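Side-chain contacts in protein phosphatase Slingshot homolog 2 (Homo sapiens, PDB 2NT2), which dephosphorylates and so activates cofilin, which then binds actin filaments and stimulates their disassembly, the chain here being its protein-tyrosine-phosphatase-type catalytic domain: residues A[6-11]-A[107-112]; A[14-19]-A[38-43]; A[51-56]-A[64-69]; A[86-89]-A[94-97]; A[116-119]-A[124-127]. The protein carries 1 engineered substitution. All blocks are in the same frame, centred on the assembly; numbering follows the deposited sequence.

Contact 1: residues A[6-11]-A[107-112]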
# COMPACT_ATOMS: atom_id res chain seq x y z
N GLN A 6 6.42 9.00 1.07
CA GLN A 6 7.33 8.16 0.29
C GLN A 6 7.96 7.11 1.19
O GLN A 6 8.61 7.43 2.18
CB GLN A 6 8.43 8.98 -0.39
CG GLN A 6 9.08 8.23 -1.54
CD GLN A 6 9.98 9.08 -2.41
OE1 GLN A 6 10.35 10.20 -2.07
NE2 GLN A 6 10.34 8.54 -3.57
N ILE A 7 7.75 5.84 0.84
CA ILE A 7 8.32 4.78 1.68
C ILE A 7 9.50 4.11 0.99
O ILE A 7 10.49 3.76 1.64
CB ILE A 7 7.25 3.75 2.05
CG1 ILE A 7 5.97 4.40 2.61
CG2 ILE A 7 7.81 2.73 3.03
CD1 ILE A 7 6.24 5.33 3.78
N PHE A 8 9.38 3.94 -0.32
CA PHE A 8 10.51 3.47 -1.11
C PHE A 8 10.67 4.36 -2.34
O PHE A 8 9.81 5.23 -2.51
CB PHE A 8 10.35 2.00 -1.49
CG PHE A 8 10.34 1.12 -0.25
CD1 PHE A 8 9.25 0.31 0.03
CD2 PHE A 8 11.42 1.11 0.62
CE1 PHE A 8 9.24 -0.49 1.15
CE2 PHE A 8 11.42 0.32 1.75
CZ PHE A 8 10.33 -0.48 2.01
N GLU A 9 11.72 4.14 -3.12
CA GLU A 9 11.94 4.95 -4.31
C GLU A 9 10.66 5.00 -5.15
O GLU A 9 10.26 6.05 -5.63
CB GLU A 9 13.11 4.43 -5.13
CG GLU A 9 12.81 4.09 -6.58
CD GLU A 9 12.92 5.25 -7.54
OE1 GLU A 9 13.53 5.08 -8.61
OE2 GLU A 9 12.39 6.35 -7.23
N HIS A 10 10.03 3.83 -5.26
CA HIS A 10 8.88 3.63 -6.13
C HIS A 10 7.57 3.48 -5.38
O HIS A 10 6.58 3.02 -5.97
CB HIS A 10 9.13 2.39 -7.00
CG HIS A 10 9.25 1.14 -6.19
ND1 HIS A 10 10.21 0.96 -5.21
CD2 HIS A 10 8.54 -0.01 -6.22
CE1 HIS A 10 10.07 -0.24 -4.67
NE2 HIS A 10 9.06 -0.85 -5.27
N VAL A 11 7.51 3.86 -4.10
CA VAL A 11 6.30 3.57 -3.33
C VAL A 11 5.89 4.76 -2.46
O VAL A 11 6.67 5.25 -1.65
CB VAL A 11 6.44 2.35 -2.41
CG1 VAL A 11 5.18 2.12 -1.58
CG2 VAL A 11 6.78 1.10 -3.21
N TYR A 107 12.13 -6.80 0.45
CA TYR A 107 13.50 -6.67 0.94
C TYR A 107 13.82 -7.73 1.99
O TYR A 107 14.93 -7.75 2.54
CB TYR A 107 13.76 -5.25 1.47
CG TYR A 107 13.36 -4.20 0.45
CD1 TYR A 107 12.39 -3.25 0.76
CD2 TYR A 107 13.95 -4.15 -0.81
CE1 TYR A 107 12.03 -2.29 -0.17
CE2 TYR A 107 13.59 -3.19 -1.73
CZ TYR A 107 12.63 -2.25 -1.41
OH TYR A 107 12.26 -1.30 -2.33
N GLY A 108 12.85 -8.60 2.25
CA GLY A 108 12.99 -9.71 3.18
C GLY A 108 13.14 -9.23 4.61
O GLY A 108 13.87 -9.81 5.41
N TRP A 109 12.42 -8.17 4.94
CA TRP A 109 12.46 -7.55 6.25
C TRP A 109 11.60 -8.25 7.29
O TRP A 109 10.50 -8.71 6.99
CB TRP A 109 11.98 -6.09 6.09
CG TRP A 109 13.06 -5.21 5.53
CD1 TRP A 109 14.31 -5.58 5.16
CD2 TRP A 109 12.96 -3.80 5.30
NE1 TRP A 109 15.01 -4.49 4.70
CE2 TRP A 109 14.20 -3.38 4.78
CE3 TRP A 109 11.95 -2.86 5.48
CZ2 TRP A 109 14.45 -2.06 4.43
CZ3 TRP A 109 12.20 -1.55 5.14
CH2 TRP A 109 13.44 -1.16 4.62
N ASN A 110 12.09 -8.33 8.52
CA ASN A 110 11.27 -8.80 9.64
C ASN A 110 10.03 -7.92 9.77
O ASN A 110 10.04 -6.78 9.30
CB ASN A 110 12.05 -8.77 10.94
CG ASN A 110 12.93 -9.98 11.15
OD1 ASN A 110 13.03 -10.84 10.27
ND2 ASN A 110 13.57 -10.04 12.31
N LEU A 111 8.97 -8.42 10.40
CA LEU A 111 7.75 -7.61 10.51
C LEU A 111 8.00 -6.35 11.33
O LEU A 111 7.63 -5.25 10.89
CB LEU A 111 6.60 -8.40 11.11
CG LEU A 111 5.38 -7.59 11.53
CD1 LEU A 111 4.86 -6.72 10.39
CD2 LEU A 111 4.29 -8.53 12.04
N ASP A 112 8.58 -6.48 12.52
CA ASP A 112 8.79 -5.27 13.32
C ASP A 112 9.70 -4.28 12.59
O ASP A 112 9.42 -3.08 12.63
CB ASP A 112 9.35 -5.66 14.69
CG ASP A 112 8.22 -6.13 15.59
OD1 ASP A 112 7.27 -6.78 15.10
OD2 ASP A 112 8.26 -5.81 16.80
O HOH W 1 13.70 1.66 -2.59
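F8 and Y107 adopt the same first torsion, CG lying beside the backbone N and anti to the carbonyl carbon (chi1 -63° in F8, -52° in Y107), and this sends their side chains past each other in opposite directions. The edge of Y107 then lands on F8: CE1 of Y107 sits over the centre of the F8 ring, 3.3 Å from F8 CE2. It is a T-shaped pair with ring planes at 70° and centroids of F8 and Y107 4.6 Å apart. The other face of F8 carries I7 CG2. F8 in turn offers its own edge to W109 in an offset edge-to-face pair, F8 CZ lying 3.8 Å from W109 CZ3, and Y107 CB rests against a face of the same indole. Y117, from helix 111-121, adds its ring to the cluster. Removing the ring with an alanine at F8 would probably leave the edge of Y107 without a face to rest on and open a gap beside W109. At the far end of Y107, OH comes 3.4 Å from H10 CE1, near the imidazole plane; H10 NE2 is hydrogen-bonded to Y102 OH. A water accepts from E9 N and has a weak link to Y107 OH. On the strand side, I7 N and F8 N both donate to V11 O, a classic beta bulge. The chemistry divides accordingly: ring edges, with their slightly positive hydrogens, meet pi faces in the middle, while the Y107 hydroxyl, at the end of its ring, has a weak water link.

Contact 2: residues A[14-19]-A[38-43]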
# COMPACT_ATOMS: atom_id res chain seq x y z
N GLY A 14 -0.57 6.77 1.18
CA GLY A 14 -1.39 7.97 1.34
C GLY A 14 -2.87 7.72 1.51
O GLY A 14 -3.34 6.62 1.78
N SER A 15 -3.66 8.79 1.36
CA SER A 15 -5.10 8.75 1.55
C SER A 15 -5.86 9.00 0.25
O SER A 15 -5.27 9.22 -0.81
CB SER A 15 -5.52 9.79 2.60
OG SER A 15 -5.19 11.11 2.16
N GLU A 16 -7.19 8.99 0.36
CA GLU A 16 -8.03 9.28 -0.80
C GLU A 16 -7.85 10.71 -1.26
O GLU A 16 -7.95 11.01 -2.46
CB GLU A 16 -9.50 9.00 -0.50
CG GLU A 16 -10.09 9.85 0.62
CD GLU A 16 -11.60 9.95 0.51
OE1 GLU A 16 -12.29 9.80 1.54
OE2 GLU A 16 -12.11 10.17 -0.61
N TRP A 17 -7.61 11.61 -0.31
CA TRP A 17 -7.43 13.02 -0.66
C TRP A 17 -6.10 13.25 -1.36
O TRP A 17 -5.97 14.18 -2.16
CB TRP A 17 -7.60 13.90 0.59
CG TRP A 17 -8.97 13.67 1.18
CD1 TRP A 17 -10.15 14.19 0.73
CD2 TRP A 17 -9.28 12.86 2.32
NE1 TRP A 17 -11.18 13.76 1.52
CE2 TRP A 17 -10.68 12.94 2.50
CE3 TRP A 17 -8.53 12.09 3.19
CZ2 TRP A 17 -11.33 12.27 3.54
CZ3 TRP A 17 -9.17 11.42 4.22
CH2 TRP A 17 -10.56 11.51 4.38
N ASN A 18 -5.14 12.38 -1.11
CA ASN A 18 -3.91 12.35 -1.90
C ASN A 18 -4.17 11.78 -3.28
O ASN A 18 -3.58 12.21 -4.27
CB ASN A 18 -2.82 11.53 -1.20
CG ASN A 18 -2.37 12.12 0.12
OD1 ASN A 18 -2.41 13.33 0.35
ND2 ASN A 18 -1.94 11.25 1.03
N ALA A 19 -5.06 10.79 -3.37
CA ALA A 19 -5.29 10.16 -4.67
C ALA A 19 -6.09 11.05 -5.61
O ALA A 19 -6.05 10.86 -6.83
CB ALA A 19 -5.96 8.81 -4.50
N ARG A 38 -12.79 -0.55 -1.30
CA ARG A 38 -14.00 -0.87 -2.03
C ARG A 38 -14.79 0.40 -2.36
O ARG A 38 -15.40 0.49 -3.42
CB ARG A 38 -14.90 -1.82 -1.23
CG ARG A 38 -16.26 -2.05 -1.88
CD ARG A 38 -16.29 -3.38 -2.62
NE ARG A 38 -16.57 -3.21 -4.04
CZ ARG A 38 -16.33 -4.10 -4.98
NH1 ARG A 38 -15.80 -5.28 -4.69
NH2 ARG A 38 -16.62 -3.82 -6.25
N GLU A 39 -14.76 1.35 -1.43
CA GLU A 39 -15.62 2.53 -1.42
C GLU A 39 -15.02 3.78 -2.03
O GLU A 39 -15.70 4.78 -2.29
CB GLU A 39 -16.01 2.81 0.04
CG GLU A 39 -14.93 3.48 0.87
CD GLU A 39 -14.00 2.51 1.56
OE1 GLU A 39 -13.42 2.87 2.61
OE2 GLU A 39 -13.80 1.37 1.08
N ILE A 40 -13.71 3.81 -2.28
CA ILE A 40 -13.15 5.02 -2.89
C ILE A 40 -12.91 4.79 -4.38
O ILE A 40 -12.50 3.71 -4.79
CB ILE A 40 -11.85 5.47 -2.21
CG1 ILE A 40 -12.07 6.00 -0.78
CG2 ILE A 40 -11.12 6.52 -3.02
CD1 ILE A 40 -11.81 4.90 0.24
N ASP A 41 -13.18 5.83 -5.16
CA ASP A 41 -13.07 5.77 -6.61
C ASP A 41 -11.64 5.91 -7.10
O ASP A 41 -10.77 6.40 -6.39
CB ASP A 41 -13.95 6.88 -7.22
CG ASP A 41 -15.40 6.72 -6.80
OD1 ASP A 41 -15.98 7.67 -6.24
OD2 ASP A 41 -15.96 5.62 -7.02
N ASN A 42 -11.45 5.48 -8.34
CA ASN A 42 -10.34 5.78 -9.22
C ASN A 42 -10.58 7.16 -9.86
O ASN A 42 -11.30 7.27 -10.85
CB ASN A 42 -10.19 4.75 -10.32
CG ASN A 42 -9.75 3.38 -9.85
OD1 ASN A 42 -9.63 2.46 -10.67
ND2 ASN A 42 -9.51 3.24 -8.56
N PHE A 43 -10.01 8.19 -9.26
CA PHE A 43 -10.28 9.57 -9.64
C PHE A 43 -9.85 9.91 -11.05
O PHE A 43 -10.50 10.74 -11.71
CB PHE A 43 -9.59 10.51 -8.64
CG PHE A 43 -10.15 10.35 -7.23
CD1 PHE A 43 -11.46 10.72 -6.95
CD2 PHE A 43 -9.37 9.85 -6.21
CE1 PHE A 43 -11.98 10.58 -5.67
CE2 PHE A 43 -9.88 9.71 -4.93
CZ PHE A 43 -11.19 10.07 -4.66
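E16 meets both I40 and F43, and its conformation explains how. CB itself points to I40, 3.9 Å from I40 CG2, and the two side chains cross at about a right angle. CG is tucked between the backbone N and the carbonyl carbon (chi1 61°), and from there the extended chain carries the carboxylate past F43, with OE2 of E16 4.2 Å from F43 CZ and the carboxylate only 15° from coplanar with the ring. CG of E16 also sits over the centre of the W17 indole, while OE1 has a long, weak ion pair with K89 NZ. F43, its CG anti to the carbonyl carbon (chi1 -64°), lays its ring beside the short helix: CE2 of F43 is 3.4 Å from E16 O, and CD2 is 3.5 Å from A19 O. A19 CB lies at the edge of that ring, 4.0 Å from F43 CD2, and D41 O sits above one face. All this borders the phosphate-binding pocket of the dual-specificity phosphatase domain, the I40 side chain being about 6 Å from that of S88. The contact packs the loop between strands 30-35 and 49-52 against helix 16-19. Strand 83-87 lies next to both: A19 packs on L85 and H87, I40 touches H87, and G14 bonds through its backbone to V86.

Contact 3: residues A[51-56]-A[64-69]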
# COMPACT_ATOMS: atom_id res chain seq x y z
N HIS A 51 -4.93 -0.37 -9.94
CA HIS A 51 -5.21 -1.70 -9.44
C HIS A 51 -6.04 -1.61 -8.16
O HIS A 51 -5.70 -0.86 -7.24
CB HIS A 51 -3.93 -2.50 -9.19
CG HIS A 51 -4.19 -3.98 -9.04
ND1 HIS A 51 -4.08 -4.85 -10.09
CD2 HIS A 51 -4.54 -4.74 -7.98
CE1 HIS A 51 -4.36 -6.08 -9.70
NE2 HIS A 51 -4.64 -6.04 -8.41
N ASN A 52 -7.14 -2.35 -8.10
CA ASN A 52 -8.08 -2.17 -6.99
C ASN A 52 -8.24 -3.43 -6.16
O ASN A 52 -8.36 -4.54 -6.69
CB ASN A 52 -9.43 -1.71 -7.56
CG ASN A 52 -9.35 -0.31 -8.14
OD1 ASN A 52 -9.79 0.65 -7.52
ND2 ASN A 52 -8.76 -0.19 -9.33
N ILE A 53 -8.19 -3.25 -4.85
CA ILE A 53 -8.35 -4.30 -3.85
C ILE A 53 -9.60 -3.98 -3.02
O ILE A 53 -9.55 -3.29 -2.00
CB ILE A 53 -7.11 -4.42 -2.94
CG1 ILE A 53 -5.79 -4.70 -3.65
CG2 ILE A 53 -7.35 -5.39 -1.80
CD1 ILE A 53 -5.70 -5.77 -4.71
N ARG A 54 -10.72 -4.48 -3.52
CA ARG A 54 -12.05 -4.01 -3.20
C ARG A 54 -12.57 -4.60 -1.89
O ARG A 54 -13.42 -5.49 -1.86
CB ARG A 54 -12.99 -4.32 -4.38
CG ARG A 54 -12.26 -4.10 -5.71
CD ARG A 54 -13.18 -3.58 -6.78
NE ARG A 54 -12.88 -4.19 -8.09
CZ ARG A 54 -13.09 -5.46 -8.37
NH1 ARG A 54 -13.60 -6.30 -7.47
NH2 ARG A 54 -12.79 -5.93 -9.58
N VAL A 55 -12.04 -4.04 -0.82
CA VAL A 55 -12.08 -4.55 0.53
C VAL A 55 -12.39 -3.45 1.53
O VAL A 55 -12.01 -2.29 1.33
CB VAL A 55 -10.70 -5.18 0.84
CG1 VAL A 55 -10.07 -4.51 2.04
CG2 VAL A 55 -10.82 -6.68 1.01
N TYR A 56 -13.08 -3.77 2.63
CA TYR A 56 -13.34 -2.77 3.65
C TYR A 56 -12.32 -2.90 4.79
O TYR A 56 -11.75 -3.96 5.02
CB TYR A 56 -14.74 -2.86 4.21
CG TYR A 56 -15.90 -2.62 3.29
CD1 TYR A 56 -16.70 -3.67 2.84
CD2 TYR A 56 -16.23 -1.34 2.85
CE1 TYR A 56 -17.77 -3.46 1.99
CE2 TYR A 56 -17.30 -1.12 2.00
CZ TYR A 56 -18.06 -2.18 1.58
OH TYR A 56 -19.13 -1.96 0.73
N LEU A 64 -4.39 -10.55 3.50
CA LEU A 64 -3.37 -11.55 3.24
C LEU A 64 -3.54 -12.20 1.88
O LEU A 64 -2.59 -12.29 1.10
CB LEU A 64 -3.39 -12.62 4.34
CG LEU A 64 -2.25 -13.64 4.36
CD1 LEU A 64 -0.96 -13.04 3.85
CD2 LEU A 64 -2.05 -14.18 5.77
N ALA A 65 -4.76 -12.62 1.56
CA ALA A 65 -5.05 -13.21 0.26
C ALA A 65 -4.71 -12.29 -0.91
O ALA A 65 -4.59 -12.74 -2.05
CB ALA A 65 -6.51 -13.64 0.20
N TYR A 66 -4.53 -10.99 -0.69
CA TYR A 66 -4.29 -10.10 -1.81
C TYR A 66 -2.86 -9.58 -1.90
O TYR A 66 -2.59 -8.77 -2.80
CB TYR A 66 -5.21 -8.88 -1.73
CG TYR A 66 -6.69 -9.10 -1.73
CD1 TYR A 66 -7.39 -9.31 -0.55
CD2 TYR A 66 -7.41 -9.09 -2.93
CE1 TYR A 66 -8.76 -9.51 -0.56
CE2 TYR A 66 -8.78 -9.30 -2.94
CZ TYR A 66 -9.45 -9.51 -1.75
OH TYR A 66 -10.82 -9.71 -1.77
N TRP A 67 -1.94 -9.95 -1.00
CA TRP A 67 -0.66 -9.24 -0.99
C TRP A 67 0.23 -9.64 -2.18
O TRP A 67 1.14 -8.86 -2.52
CB TRP A 67 0.16 -9.30 0.24
CG TRP A 67 -0.25 -9.19 1.64
CD1 TRP A 67 0.05 -10.18 2.53
CD2 TRP A 67 -0.96 -8.21 2.41
NE1 TRP A 67 -0.43 -9.90 3.79
CE2 TRP A 67 -1.05 -8.68 3.73
CE3 TRP A 67 -1.53 -6.98 2.08
CZ2 TRP A 67 -1.69 -7.96 4.75
CZ3 TRP A 67 -2.16 -6.27 3.09
CH2 TRP A 67 -2.23 -6.76 4.39
N ASN A 68 0.03 -10.79 -2.81
CA ASN A 68 0.90 -11.11 -3.95
C ASN A 68 0.43 -10.37 -5.21
O ASN A 68 1.23 -10.02 -6.07
CB ASN A 68 0.95 -12.62 -4.19
CG ASN A 68 1.60 -12.99 -5.51
OD1 ASN A 68 0.90 -13.20 -6.51
ND2 ASN A 68 2.92 -13.10 -5.53
N ASP A 69 -0.87 -10.12 -5.26
CA ASP A 69 -1.48 -9.26 -6.26
C ASP A 69 -0.93 -7.84 -6.12
O ASP A 69 -0.55 -7.19 -7.09
CB ASP A 69 -2.99 -9.21 -6.08
CG ASP A 69 -3.72 -10.45 -6.53
OD1 ASP A 69 -3.07 -11.45 -6.90
OD2 ASP A 69 -4.98 -10.42 -6.52
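I53 and Y66 meet in a CH-pi contact that joins the end of strand 49-52, an outermost strand of the phosphatase sheet, to the start of helix 67-79. Y66 can be followed outward from its backbone. CB lies 4.1 Å from I53 CG2, and CG, at 3.8 Å from the same methyl, marks the closest approach between the two residues. CG is anti to the carbonyl carbon (chi1 -60°), which leads the ring along I53 with one face over CG2. That methyl is 4.0 Å from the ring centroid of Y66 and 20° off the normal. CD1 and CD2 both border it, and CD2 also meets I53 CD1, at 4.1 Å. Along the opposite edge from CD2 the contact changes hands: CE1 lies 3.8 Å from V55 CG2, CZ borders that methyl too, and the hydroxyl at the tip passes 4.1 Å from V55 CG2. An alanine in place of Y66 would probably strip I53 CG2 of its aromatic cover and leave a gap beside V55. Both I53 and V55 lean toward Y66, with R54 between them at the centre of an inverse gamma turn whose V55 N to I53 O bond is weak. Past the turn, V55 O accepts from R94 NH1, tying this segment to the sulfate-binding arginine at the start of helix 94-107. Still within the strand, H51 approaches D69 without bonding, its NE2 4.3 Å from D69 CB.

Contact 4: residues A[86-89]-A[94-97]. Engineered in segment 86-89: S88 (natural residue Cys). With SO4 (sulfate ion), chain D.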
# COMPACT_ATOMS: atom_id res chain seq x y z
N VAL A 86 0.29 3.83 -2.88
CA VAL A 86 -0.61 2.92 -2.18
C VAL A 86 -1.51 3.73 -1.24
O VAL A 86 -1.00 4.39 -0.34
CB VAL A 86 0.10 1.83 -1.38
CG1 VAL A 86 -0.90 0.71 -1.07
CG2 VAL A 86 1.30 1.29 -2.13
N HIS A 87 -2.81 3.70 -1.50
CA HIS A 87 -3.73 4.50 -0.70
C HIS A 87 -4.99 3.72 -0.32
O HIS A 87 -5.36 2.74 -0.95
CB HIS A 87 -4.09 5.80 -1.41
CG HIS A 87 -5.10 5.71 -2.50
ND1 HIS A 87 -6.44 5.94 -2.30
CD2 HIS A 87 -4.98 5.43 -3.82
CE1 HIS A 87 -7.10 5.80 -3.43
NE2 HIS A 87 -6.24 5.49 -4.38
N SER A 88 -5.59 4.19 0.77
CA SER A 88 -6.89 3.73 1.24
C SER A 88 -7.81 4.94 1.40
O SER A 88 -7.69 5.90 0.63
CB SER A 88 -6.74 2.97 2.56
OG SER A 88 -5.95 3.70 3.49
N LYS A 89 -8.69 4.92 2.38
CA LYS A 89 -9.41 6.15 2.72
C LYS A 89 -8.53 7.04 3.61
O LYS A 89 -8.35 8.22 3.31
CB LYS A 89 -10.74 5.85 3.41
CG LYS A 89 -11.30 6.98 4.24
CD LYS A 89 -12.81 7.11 4.10
CE LYS A 89 -13.31 8.38 4.76
NZ LYS A 89 -14.50 8.94 4.05
N ARG A 94 -5.63 -0.23 5.73
CA ARG A 94 -5.57 -1.07 4.53
C ARG A 94 -4.32 -0.79 3.71
O ARG A 94 -3.62 -1.70 3.25
CB ARG A 94 -6.81 -0.86 3.66
CG ARG A 94 -8.09 -1.46 4.24
CD ARG A 94 -9.29 -1.01 3.41
NE ARG A 94 -9.66 0.38 3.69
CZ ARG A 94 -10.68 1.01 3.12
NH1 ARG A 94 -11.44 0.40 2.24
NH2 ARG A 94 -10.91 2.28 3.46
N SER A 95 -4.03 0.49 3.49
CA SER A 95 -2.87 0.89 2.70
C SER A 95 -1.57 0.61 3.46
O SER A 95 -0.64 0.06 2.87
CB SER A 95 -2.95 2.35 2.30
OG SER A 95 -3.29 3.19 3.39
N ALA A 96 -1.53 0.99 4.74
CA ALA A 96 -0.31 0.83 5.53
C ALA A 96 0.11 -0.64 5.61
O ALA A 96 1.27 -0.96 5.35
CB ALA A 96 -0.45 1.42 6.92
N SER A 97 -0.85 -1.50 5.94
CA SER A 97 -0.61 -2.92 6.06
C SER A 97 -0.04 -3.50 4.77
O SER A 97 0.94 -4.25 4.78
CB SER A 97 -1.91 -3.66 6.40
OG SER A 97 -2.66 -2.96 7.37
S SO4 D . -7.97 3.03 5.87
O1 SO4 D . -8.71 3.96 5.04
O2 SO4 D . -8.43 3.09 7.26
O3 SO4 D . -8.16 1.66 5.38
O4 SO4 D . -6.54 3.37 5.82
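The phosphate-binding loop of the protein tyrosine phosphatases, the CX5R signature, runs from S88 to R94 here and holds a sulfate where substrate phosphate would be expected. S88 is an engineered residue; the natural cysteine forms the phosphocysteine intermediate. S88 OG accepts from S95 OG at 2.7 Å, although the position of S95 OG is less certain, and G91 N is also bonded to S88 OG. The modelled approach of S88 OG to sulfate O4 is too short to carry weight. R94 grips the anion with three N-H groups: its chain bends at chi3 (-76°) and turns the guanidinium edge to the anion, so that NE reaches sulfate O3 at 2.6 Å in an almost straight bond (177°). R94 NH2 reaches O1 at 3.2 Å, and R94 N adds a second bond to O3. K89 N makes a weak bond to O1, and M90, V92 and S93 donate further backbone N-H groups. The guanidinium is held in turn by E39, in a salt bridge to NH2, and by V55 O, which takes NH1. H87 ND1 donates to S88 O at 3.2 Å. Strand 83-87, loop and helix 94-107 in sequence form the strand-loop-helix cradle typical of cysteine-dependent phosphatases.

Contact 5: residues A[116-119]-A[124-127]; sequences DYVK and VTKP
T125 sits in the crook between V118 and K119 and touches each with a different branch. Its methyl, CG2, meets V118 CG1 at 3.8 Å, the two side chains crossing at a slant. Its hydroxyl oxygen lies against K119 carbons instead, OG1 of T125 being 3.3 Å from K119 CD and equally near K119 CA. T125 OG1 is set between the backbone N and the carbonyl carbon (chi1 53°), which turns it to the helix and to R122 O, its hydrogen-bond partner. K119 bends at chi2 (76°) so that its end comes to T125, NZ of K119 lying 3.4 Å from T125 O in a weak hydrogen bond; T123 O is its stronger partner. The ammonium group is thus met by two carbonyls of the chain that follows its own helix. That chain is the loop between helix 111-121 and helix 129-143 of the dual-specificity phosphatase domain, and these bonds cross between it and the last turns of the first helix. Further out, L13 of strand 11-14 backs both V118 and T125, with I100 of helix 94-107 behind V118 and A96 behind T125. P127 packs on S97 and I100 of the same helix. K126 makes a backbone bond to V92 of the phosphate-binding loop, and the T125 side chain lies about 9 Å from that of S88.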
# COMPACT_ATOMS: atom_id res chain seq x y z
N ASP A 116 8.12 -0.90 11.76
CA ASP A 116 8.94 0.17 12.31
C ASP A 116 9.44 1.13 11.23
O ASP A 116 9.48 2.34 11.43
CB ASP A 116 10.17 -0.41 13.03
CG ASP A 116 9.83 -0.95 14.41
OD1 ASP A 116 8.64 -0.89 14.80
OD2 ASP A 116 10.76 -1.41 15.10
N TYR A 117 9.85 0.56 10.10
CA TYR A 117 10.32 1.38 8.99
C TYR A 117 9.19 2.28 8.50
O TYR A 117 9.35 3.49 8.34
CB TYR A 117 10.83 0.49 7.85
CG TYR A 117 11.33 1.25 6.65
CD1 TYR A 117 12.63 1.76 6.62
CD2 TYR A 117 10.52 1.47 5.55
CE1 TYR A 117 13.09 2.46 5.52
CE2 TYR A 117 10.98 2.16 4.44
CZ TYR A 117 12.26 2.66 4.44
OH TYR A 117 12.74 3.35 3.35
N VAL A 118 8.03 1.66 8.29
CA VAL A 118 6.86 2.37 7.79
C VAL A 118 6.28 3.30 8.84
O VAL A 118 5.84 4.41 8.51
CB VAL A 118 5.77 1.39 7.31
CG1 VAL A 118 4.54 2.17 6.87
CG2 VAL A 118 6.28 0.51 6.17
N LYS A 119 6.28 2.88 10.10
CA LYS A 119 5.68 3.70 11.15
C LYS A 119 6.45 5.00 11.34
O LYS A 119 5.86 6.05 11.59
CB LYS A 119 5.61 2.94 12.47
CG LYS A 119 5.19 3.78 13.66
CD LYS A 119 3.70 4.06 13.65
CE LYS A 119 3.20 4.48 15.03
NZ LYS A 119 1.82 5.02 15.00
N VAL A 124 0.94 8.04 11.35
CA VAL A 124 -0.46 7.69 11.59
C VAL A 124 -0.74 6.23 11.22
O VAL A 124 -1.84 5.73 11.49
CB VAL A 124 -1.46 8.59 10.85
CG1 VAL A 124 -1.55 9.95 11.53
CG2 VAL A 124 -1.08 8.75 9.39
N THR A 125 0.23 5.56 10.61
CA THR A 125 0.07 4.15 10.26
C THR A 125 -0.41 3.32 11.44
O THR A 125 0.17 3.33 12.52
CB THR A 125 1.36 3.51 9.72
OG1 THR A 125 2.42 3.73 10.65
CG2 THR A 125 1.76 4.17 8.40
N LYS A 126 -1.48 2.57 11.21
CA LYS A 126 -2.12 1.80 12.27
C LYS A 126 -3.02 0.73 11.66
O LYS A 126 -4.23 0.91 11.55
CB LYS A 126 -2.91 2.73 13.19
CG LYS A 126 -3.81 2.03 14.18
CD LYS A 126 -4.05 2.88 15.42
CE LYS A 126 -4.35 2.04 16.65
NZ LYS A 126 -3.25 2.06 17.65
N PRO A 127 -2.41 -0.37 11.24
CA PRO A 127 -3.20 -1.49 10.71
C PRO A 127 -4.22 -1.96 11.74
O PRO A 127 -3.96 -1.95 12.94
CB PRO A 127 -2.14 -2.56 10.45
CG PRO A 127 -0.87 -1.79 10.24
CD PRO A 127 -0.96 -0.64 11.21

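Overall arrangement
Contact 4 is the most central, its centre about 5 Å from that of the chain, and is polar, built round a bound anion; contacts 1, 2 and 3 are partly buried and lie farther out. Contact 2 sets a ring against helix carbonyls, whereas contact 3 is apolar. Both serve R94 of contact 4, through the E39 salt bridge and V55 O, and join each other where N42 bonds to N52. Contacts 1 and 5 share helix 111-121: Y117 of contact 5 meets I7, F8 and W109 of contact 1. Contact 5 is buried and mixes methyl packing with carbonyl bonds, and P127 and T125 touch S97 and A96 of contact 4. Contact 1, in contrast, is aromatic.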